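Local coordinates for aquaporin AqpM (Methanothermobacter marburgensis str. Marburg, PDB 2F2B), which forms a homotetrameric membrane channel that lets water flow in either direction under osmotic drive and also passes some glycerol, at residues A10-T15 with A111-F116; A84-L89 with I105-G110. One frame throughout, in Å; residues are numbered along the deposited sequence.

Interaction 1. Residues A10-T15 with A111-F116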
loop_
_atom_site.group_PDB
_atom_site.type_symbol
_atom_site.label_atom_id
_atom_site.label_comp_id
_atom_site.label_asym_id
_atom_site.label_seq_id
_atom_site.Cartn_x
_atom_site.Cartn_y
_atom_site.Cartn_z
ATOM N N ALA A 10 6.321 26.329 8.391
ATOM C CA ALA A 10 6.090 24.887 8.352
ATOM C C ALA A 10 4.814 24.569 7.569
ATOM O O ALA A 10 4.790 23.630 6.779
ATOM C CB ALA A 10 5.989 24.328 9.768
ATOM N N GLU A 11 3.755 25.342 7.790
ATOM C CA GLU A 11 2.501 25.116 7.068
ATOM C C GLU A 11 2.703 25.354 5.568
ATOM O O GLU A 11 2.115 24.664 4.736
ATOM C CB GLU A 11 1.395 26.035 7.609
ATOM C CG GLU A 11 0.869 25.636 8.986
ATOM C CD GLU A 11 0.152 24.291 8.976
ATOM O OE1 GLU A 11 -0.748 24.106 8.133
ATOM O OE2 GLU A 11 0.480 23.424 9.815
ATOM N N PHE A 12 3.538 26.332 5.229
ATOM C CA PHE A 12 3.837 26.644 3.833
ATOM C C PHE A 12 4.548 25.446 3.201
ATOM O O PHE A 12 4.169 24.979 2.125
ATOM C CB PHE A 12 4.729 27.893 3.756
ATOM C CG PHE A 12 5.215 28.224 2.367
ATOM C CD1 PHE A 12 6.321 27.575 1.825
ATOM C CD2 PHE A 12 4.577 29.205 1.608
ATOM C CE1 PHE A 12 6.789 27.897 0.544
ATOM C CE2 PHE A 12 5.034 29.535 0.331
ATOM C CZ PHE A 12 6.142 28.881 -0.200
ATOM N N ILE A 13 5.579 24.954 3.880
ATOM C CA ILE A 13 6.346 23.811 3.391
ATOM C C ILE A 13 5.468 22.569 3.256
ATOM O O ILE A 13 5.518 21.867 2.241
ATOM C CB ILE A 13 7.530 23.499 4.335
ATOM C CG1 ILE A 13 8.554 24.636 4.266
ATOM C CG2 ILE A 13 8.184 22.170 3.948
ATOM C CD1 ILE A 13 9.644 24.551 5.318
ATOM N N GLY A 14 4.659 22.307 4.278
ATOM C CA GLY A 14 3.790 21.143 4.256
ATOM C C GLY A 14 2.783 21.162 3.124
ATOM O O GLY A 14 2.539 20.138 2.486
ATOM N N THR A 15 2.187 22.321 2.865
ATOM C CA THR A 15 1.202 22.407 1.797
ATOM C C THR A 15 1.897 22.372 0.435
ATOM O O THR A 15 1.345 21.864 -0.537
ATOM C CB THR A 15 0.342 23.675 1.938
ATOM O OG1 THR A 15 -0.083 23.804 3.303
ATOM C CG2 THR A 15 -0.893 23.569 1.058
ATOM N N ALA A 111 0.697 26.065 -1.415
ATOM C CA ALA A 111 0.070 25.306 -2.493
ATOM C C ALA A 111 0.397 25.924 -3.848
ATOM O O ALA A 111 0.694 25.214 -4.812
ATOM C CB ALA A 111 -1.437 25.263 -2.292
ATOM N N ALA A 112 0.336 27.249 -3.924
ATOM C CA ALA A 112 0.634 27.944 -5.171
ATOM C C ALA A 112 2.087 27.718 -5.590
ATOM O O ALA A 112 2.367 27.466 -6.760
ATOM C CB ALA A 112 0.356 29.444 -5.018
ATOM N N PHE A 113 3.010 27.803 -4.637
ATOM C CA PHE A 113 4.424 27.610 -4.942
ATOM C C PHE A 113 4.716 26.143 -5.282
ATOM O O PHE A 113 5.529 25.851 -6.158
ATOM C CB PHE A 113 5.288 28.048 -3.755
ATOM C CG PHE A 113 6.731 28.288 -4.107
ATOM C CD1 PHE A 113 7.747 27.819 -3.278
ATOM C CD2 PHE A 113 7.077 29.004 -5.252
ATOM C CE1 PHE A 113 9.089 28.054 -3.585
ATOM C CE2 PHE A 113 8.416 29.246 -5.568
ATOM C CZ PHE A 113 9.424 28.769 -4.731
ATOM N N GLY A 114 4.052 25.224 -4.587
ATOM C CA GLY A 114 4.268 23.811 -4.860
ATOM C C GLY A 114 3.893 23.464 -6.288
ATOM O O GLY A 114 4.617 22.741 -6.982
ATOM N N SER A 115 2.754 23.986 -6.732
ATOM C CA SER A 115 2.272 23.741 -8.087
ATOM C C SER A 115 3.222 24.378 -9.103
ATOM O O SER A 115 3.545 23.781 -10.126
ATOM C CB SER A 115 0.864 24.326 -8.251
ATOM O OG SER A 115 0.333 24.028 -9.529
ATOM N N PHE A 116 3.670 25.594 -8.809
ATOM C CA PHE A 116 4.581 26.309 -9.698
ATOM C C PHE A 116 5.913 25.584 -9.875
ATOM O O PHE A 116 6.403 25.425 -10.995
ATOM C CB PHE A 116 4.849 27.714 -9.160
ATOM C CG PHE A 116 5.852 28.484 -9.968
ATOM C CD1 PHE A 116 5.543 28.921 -11.253
ATOM C CD2 PHE A 116 7.117 28.750 -9.452
ATOM C CE1 PHE A 116 6.483 29.615 -12.016
ATOM C CE2 PHE A 116 8.064 29.442 -10.206
ATOM C CZ PHE A 116 7.746 29.874 -11.489
#

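Interaction 2. Residues A84-L89 with I105-G110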
loop_
_atom_site.group_PDB
_atom_site.type_symbol
_atom_site.label_atom_id
_atom_site.label_comp_id
_atom_site.label_asym_id
_atom_site.label_seq_id
_atom_site.Cartn_x
_atom_site.Cartn_y
_atom_site.Cartn_z
ATOM N N ALA A 84 -9.518 23.685 5.605
ATOM C CA ALA A 84 -10.695 23.045 6.182
ATOM C C ALA A 84 -10.383 22.388 7.529
ATOM O O ALA A 84 -11.242 22.334 8.413
ATOM C CB ALA A 84 -11.263 22.013 5.207
ATOM N N VAL A 85 -9.161 21.885 7.687
ATOM C CA VAL A 85 -8.762 21.258 8.945
ATOM C C VAL A 85 -8.571 22.344 10.001
ATOM O O VAL A 85 -9.011 22.201 11.142
ATOM C CB VAL A 85 -7.447 20.456 8.781
ATOM C CG1 VAL A 85 -6.920 20.016 10.149
ATOM C CG2 VAL A 85 -7.702 19.237 7.897
ATOM N N THR A 86 -7.919 23.432 9.608
ATOM C CA THR A 86 -7.682 24.555 10.514
ATOM C C THR A 86 -9.021 25.086 11.032
ATOM O O THR A 86 -9.187 25.313 12.233
ATOM C CB THR A 86 -6.918 25.691 9.793
ATOM O OG1 THR A 86 -5.644 25.203 9.354
ATOM C CG2 THR A 86 -6.693 26.882 10.731
ATOM N N ILE A 87 -9.977 25.269 10.126
ATOM C CA ILE A 87 -11.299 25.766 10.500
ATOM C C ILE A 87 -12.055 24.726 11.327
ATOM O O ILE A 87 -12.748 25.067 12.287
ATOM C CB ILE A 87 -12.110 26.161 9.239
ATOM C CG1 ILE A 87 -11.460 27.388 8.588
ATOM C CG2 ILE A 87 -13.566 26.449 9.603
ATOM C CD1 ILE A 87 -12.053 27.785 7.252
ATOM N N GLY A 88 -11.907 23.454 10.965
ATOM C CA GLY A 88 -12.567 22.399 11.712
ATOM C C GLY A 88 -12.106 22.369 13.160
ATOM O O GLY A 88 -12.923 22.248 14.078
ATOM N N LEU A 89 -10.797 22.481 13.370
ATOM C CA LEU A 89 -10.226 22.478 14.715
ATOM C C LEU A 89 -10.705 23.708 15.479
ATOM O O LEU A 89 -11.027 23.634 16.666
ATOM C CB LEU A 89 -8.695 22.476 14.642
ATOM C CG LEU A 89 -8.051 21.212 14.063
ATOM C CD1 LEU A 89 -6.560 21.443 13.838
ATOM C CD2 LEU A 89 -8.282 20.044 15.014
ATOM N N ILE A 105 -3.323 31.568 5.058
ATOM C CA ILE A 105 -2.532 32.297 4.073
ATOM C C ILE A 105 -1.270 31.505 3.738
ATOM O O ILE A 105 -0.901 31.376 2.571
ATOM C CB ILE A 105 -2.142 33.704 4.587
ATOM C CG1 ILE A 105 -3.393 34.585 4.651
ATOM C CG2 ILE A 105 -1.093 34.330 3.669
ATOM C CD1 ILE A 105 -3.138 35.987 5.183
ATOM N N ALA A 106 -0.620 30.962 4.764
ATOM C CA ALA A 106 0.593 30.177 4.561
ATOM C C ALA A 106 0.297 28.954 3.698
ATOM O O ALA A 106 1.098 28.584 2.841
ATOM C CB ALA A 106 1.171 29.736 5.909
ATOM N N GLN A 107 -0.857 28.333 3.933
ATOM C CA GLN A 107 -1.267 27.146 3.184
ATOM C C GLN A 107 -1.550 27.488 1.721
ATOM O O GLN A 107 -1.113 26.774 0.815
ATOM C CB GLN A 107 -2.507 26.520 3.841
ATOM C CG GLN A 107 -2.257 26.000 5.264
ATOM C CD GLN A 107 -3.538 25.843 6.071
ATOM O OE1 GLN A 107 -4.623 26.192 5.607
ATOM N NE2 GLN A 107 -3.414 25.325 7.287
ATOM N N LEU A 108 -2.272 28.580 1.483
ATOM C CA LEU A 108 -2.580 28.988 0.113
ATOM C C LEU A 108 -1.298 29.298 -0.663
ATOM O O LEU A 108 -1.147 28.903 -1.822
ATOM C CB LEU A 108 -3.497 30.218 0.121
ATOM C CG LEU A 108 -4.915 29.999 0.657
ATOM C CD1 LEU A 108 -5.621 31.348 0.808
ATOM C CD2 LEU A 108 -5.688 29.091 -0.289
ATOM N N LEU A 109 -0.375 30.002 -0.014
ATOM C CA LEU A 109 0.899 30.357 -0.634
ATOM C C LEU A 109 1.735 29.109 -0.918
ATOM O O LEU A 109 2.327 28.976 -1.989
ATOM C CB LEU A 109 1.681 31.309 0.278
ATOM C CG LEU A 109 1.092 32.714 0.451
ATOM C CD1 LEU A 109 1.914 33.496 1.471
ATOM C CD2 LEU A 109 1.078 33.431 -0.893
ATOM N N GLY A 110 1.779 28.195 0.047
ATOM C CA GLY A 110 2.540 26.970 -0.136
ATOM C C GLY A 110 2.018 26.147 -1.299
ATOM O O GLY A 110 2.794 25.591 -2.078
#

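Interaction 1. Residues A10-T15 with A111-F116
With CG2 of Thr15 lying opposite its own backbone N, the methyl is carried across to Ala111; Phe12 (chi1 174°) and Phe113 (chi1 -162°) both send their rings off trans to N, which lets them meet beside the helices. This is helix-helix packing in the aquaporin fold, joining helix 4-33 to helix 100-122, two of its membrane-spanning helices. The backbones come close at Thr15 and Ala111, whose CA atoms are 5.3 Å apart. Alanine suits this place because its side chain ends at CB, which touches Thr15 CG2 at 3.8 Å, methyl against methyl, and the two residues are buried. Val19, one turn further along helix 4-33, continues the packing on Ala111.

The aromatic half of the contact lies nearer the surface. Phe12 presents its leading corner: CZ reaches Phe113 CD1 at 3.6 Å and also rests on Phe113 CB at 3.7 Å. Phe113 CD1 sits at the edge of the Phe12 ring, close to its plane, so the rings do not stack face to face. Phenylalanine suits both positions because its long, apolar side chain can span the distance between the helices where the backbones stand farther apart than at Thr15 and Ala111. Phe16 meets the Phe113 ring as well, the two planes steeply inclined.

Threonine brings a hydroxyl into a buried place, and its own helix satisfies it. Thr15 OG1 donates to Glu11 O at 2.8 Å, while Thr15 N bonds to the same oxygen at 3.0 Å. The two donors reach Glu11 O from opposite faces of its carbonyl plane, OG1 tilted 24° from it.

Interaction 2. Residues A84-L89 with I105-G110
Gln107 on helix 100-122 reaches Thr86 on helix 83-91, the short helix that carries the end of the first NPA motif, Asn82-Pro83-Ala84. In the aquaporin fold such a helix enters the membrane only part way, and this buried contact ties it to a membrane-spanning neighbour.

The hydrogen bonding is concentrated at two side chains. Gln107 NE2 donates to Thr86 OG1 at 3.0 Å, and the bond is nearly straight, with an N-H...O angle of 167°. The oxygen lies only 7° out of the amide plane, where an N-H of a flat amide points. Glutamine suits the place by its length, since the CA atoms of Thr86 and Gln107 are 10.1 Å apart: its chain stays extended beyond CG (chi2 160°) and carries the amide across. Threonine suits the other end because its short side chain keeps a hydroxyl close to the helix, where one oxygen can take the amide N-H and bond to His80 ND1 as well. With two such partners the position of the hydroxyl is well defined. NE2 also bonds to Glu11 OE1, and this second acceptor would hold the amide against rotation.

No apolar contact joins the two segments, and the buried area is only 62 Å². Ile87 and Leu108 pack on other helices, Ile87 on Ile230 and Val234 of helix 224-243 and Leu108 on Phe204 of helix 200-214, while Ala84 touches Pro200 of the second NPA motif. The union of the two helices at this point thus rests on polar side chains. The amide's other end does not join the bond: Gln107 OE1 stays 4.0 Å from Thr86 OG1.

Interactions 1 and 2 use consecutive parts of helix 100-122, and their centres lie 11 Å apart. Their direct polar junction is the hydrogen bond between Glu11 OE1 and Gln107 NE2, 3.1 Å long, which joins helix 4-33 to the amide that grips helix 83-91. Glu11 also accepts from the backbone N atoms of His80 and Ile81, so the same carboxylate holds the loop leading into the first NPA motif, whose asparagine lines the pore in aquaporins. Close packing of side chains on the backbone of helix 100-122 adds to this, with Thr15 CG2 3.2 Å from Gln107 O and Phe12 CD2 3.4 Å from Gly110 N. Along the chain, interaction 2 is nested inside the loop closed by interaction 1.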